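Local coordinates for protein exodeoxyribonuclease III (Neisseria meningitidis, PDB 2JC4) that probably degrades double-stranded DNA from its 3' ends as a metal-dependent exonuclease in DNA repair, at residues A[9-14]-A[35-40]. Sequence-based numbering, arbitrary orientation.
Sequences NSLNVR and LKLDQD. With MG (magnesium ion), chain B.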
loop_
_atom_site.group_PDB
_atom_site.type_symbol
_atom_site.label_atom_id
_atom_site.label_comp_id
_atom_site.label_asym_id
_atom_site.label_seq_id
_atom_site.Cartn_x
_atom_site.Cartn_y
_atom_site.Cartn_z
ATOM N N ASN A 9 6.483 8.566 2.175
ATOM C CA ASN A 9 7.880 8.778 2.615
ATOM C C ASN A 9 8.029 10.013 3.528
ATOM O O ASN A 9 8.842 10.925 3.256
ATOM C CB ASN A 9 8.816 8.918 1.392
ATOM C CG ASN A 9 10.270 8.955 1.785
ATOM O OD1 ASN A 9 10.641 8.360 2.777
ATOM N ND2 ASN A 9 11.099 9.647 1.004
ATOM N N SER A 10 7.238 10.011 4.595
ATOM C CA SER A 10 7.024 11.104 5.578
ATOM C C SER A 10 5.797 11.978 5.236
ATOM O O SER A 10 5.796 12.729 4.228
ATOM C CB SER A 10 8.258 11.991 5.836
ATOM O OG SER A 10 7.814 13.046 6.693
ATOM N N LEU A 11 4.763 11.906 6.071
ATOM C CA LEU A 11 3.605 12.793 5.884
ATOM C C LEU A 11 3.899 14.267 6.221
ATOM O O LEU A 11 3.269 15.164 5.663
ATOM C CB LEU A 11 2.390 12.304 6.682
ATOM C CG LEU A 11 1.090 13.051 6.430
ATOM C CD1 LEU A 11 0.734 13.091 4.951
ATOM C CD2 LEU A 11 -0.053 12.405 7.237
ATOM N N ASN A 12 4.849 14.507 7.113
ATOM C CA ASN A 12 5.316 15.878 7.381
ATOM C C ASN A 12 5.780 16.511 6.073
ATOM O O ASN A 12 5.384 17.625 5.719
ATOM C CB ASN A 12 6.452 15.868 8.404
ATOM C CG ASN A 12 6.417 17.089 9.350
ATOM O OD1 ASN A 12 5.842 18.141 9.039
ATOM N ND2 ASN A 12 7.025 16.929 10.525
ATOM N N VAL A 13 6.614 15.779 5.337
ATOM C CA VAL A 13 7.141 16.302 4.076
ATOM C C VAL A 13 6.066 16.434 3.004
ATOM O O VAL A 13 6.019 17.426 2.263
ATOM C CB VAL A 13 8.293 15.426 3.560
ATOM C CG1 VAL A 13 8.857 16.009 2.260
ATOM C CG2 VAL A 13 9.382 15.326 4.629
ATOM N N ARG A 14 5.220 15.420 2.896
ATOM C CA ARG A 14 4.331 15.295 1.742
ATOM C C ARG A 14 2.965 15.893 1.940
ATOM O O ARG A 14 2.143 15.832 1.035
ATOM C CB ARG A 14 4.144 13.803 1.372
ATOM C CG ARG A 14 4.360 13.466 -0.112
ATOM C CD ARG A 14 5.735 13.874 -0.604
ATOM N NE ARG A 14 6.762 13.129 0.139
ATOM C CZ ARG A 14 8.065 13.347 0.080
ATOM N NH1 ARG A 14 8.566 14.288 -0.717
ATOM N NH2 ARG A 14 8.887 12.608 0.829
ATOM N N LEU A 35 3.985 7.260 7.299
ATOM C CA LEU A 35 3.697 8.561 7.940
ATOM C C LEU A 35 4.972 9.140 8.546
ATOM O O LEU A 35 5.231 10.342 8.420
ATOM C CB LEU A 35 2.671 8.408 9.049
ATOM C CG LEU A 35 1.351 7.781 8.667
ATOM C CD1 LEU A 35 0.514 7.773 9.964
ATOM C CD2 LEU A 35 0.643 8.586 7.550
ATOM N N LYS A 36 5.776 8.279 9.183
ATOM C CA LYS A 36 6.985 8.723 9.898
ATOM C C LYS A 36 6.683 9.833 10.902
ATOM O O LYS A 36 7.426 10.808 11.032
ATOM C CB LYS A 36 8.065 9.159 8.911
ATOM C CG LYS A 36 8.639 8.017 8.069
ATOM C CD LYS A 36 9.807 8.548 7.208
ATOM C CE LYS A 36 10.337 7.527 6.228
ATOM N NZ LYS A 36 11.513 8.079 5.526
ATOM N N LEU A 37 5.581 9.660 11.627
ATOM C CA LEU A 37 5.116 10.653 12.583
ATOM C C LEU A 37 4.524 9.890 13.710
ATOM O O LEU A 37 3.745 8.956 13.489
ATOM C CB LEU A 37 4.001 11.513 11.955
ATOM C CG LEU A 37 4.375 12.643 11.023
ATOM C CD1 LEU A 37 3.119 13.229 10.433
ATOM C CD2 LEU A 37 5.200 13.695 11.727
ATOM N N ASP A 38 4.855 10.292 14.925
ATOM C CA ASP A 38 4.213 9.711 16.108
ATOM C C ASP A 38 2.702 9.935 16.108
ATOM O O ASP A 38 2.198 10.862 15.475
ATOM C CB ASP A 38 4.831 10.294 17.385
ATOM C CG ASP A 38 4.630 9.386 18.597
ATOM O OD1 ASP A 38 4.169 8.215 18.423
ATOM O OD2 ASP A 38 4.923 9.860 19.728
ATOM N N GLN A 39 1.986 9.100 16.849
ATOM C CA GLN A 39 0.519 9.161 16.887
ATOM C C GLN A 39 0.018 10.603 17.049
ATOM O O GLN A 39 -0.808 11.064 16.267
ATOM C CB GLN A 39 -0.019 8.287 18.033
ATOM C CG GLN A 39 -1.564 8.107 17.978
ATOM C CD GLN A 39 -2.005 7.187 16.848
ATOM O OE1 GLN A 39 -1.197 6.405 16.305
ATOM N NE2 GLN A 39 -3.286 7.244 16.509
ATOM N N ASP A 40 0.532 11.327 18.050
ATOM C CA ASP A 40 0.016 12.678 18.326
ATOM C C ASP A 40 0.609 13.773 17.424
ATOM O O ASP A 40 0.359 14.970 17.649
ATOM C CB ASP A 40 0.184 13.021 19.827
ATOM C CG ASP A 40 1.631 13.310 20.224
ATOM O OD1 ASP A 40 2.547 13.049 19.405
ATOM O OD2 ASP A 40 1.864 13.791 21.364
HETATM MG MG MG B . 10.924 5.872 2.495
HETATM O O HOH W 1 11.301 10.768 4.315
HETATM O O HOH W 2 8.812 12.543 9.635
HETATM O O HOH W 3 12.308 5.710 4.197
HETATM O O HOH W 4 12.495 6.149 0.967
HETATM O O HOH W 5 10.949 3.698 2.206
HETATM O O HOH W 6 9.295 5.737 0.977
#
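K36 reaches along S10 to the magnesium-binding side chain of N9. K36 CB lies 4.0 Å from S10 CA, CD passes over the S10 backbone N and CB, CE comes up beside N9 OD1, and K36 NZ donates to N9 OD1 at 2.9 Å. With CG anti to the carbonyl carbon (chi1 -67°) and every later torsion near 180°, the lysine is a straight rod whose ammonium ends at N9 OD1, beside the ion's ligand shell. NZ stands close to the C=O direction of the N9 amide (156°), tilted from its plane. N9 OD1 also binds the magnesium ion at 2.5 Å, so metal and ammonium share one oxygen and probably polarise it together. NZ also donates to water 3, a ligand of the ion, and to water 1, which in turn donates to N9 O. Y203 OH is hydrogen-bonded to N9 ND2, which helps fix the amide's rotation, while R14 NH2 reaches N9 O from above the carbonyl plane.

Beside the lysine, L35 O accepts the backbone N-H of L11 (N to O 2.9 Å) and a CA-H...O contact from S10. S10 is the N-cap of helix 11-23: its OG accepts from V13 N, and water 2 links that hydroxyl to K36 O. Three leucines pack next to these bonds: L11 and L35 lie side by side with their CD2 atoms 3.9 Å apart, and L37 sets CD1 against L11 CB and CD2 against N12 ND2, crossing the asparagine roughly at right angles. The turn into helix 11-23 and the loop 35-40 follow the neighbouring parallel strands 2-7 and 29-33. N9 and E34 both ligate the ion, consistent with the metal site at the strand ends in the DNase I-like fold of AP/ExoA nucleases.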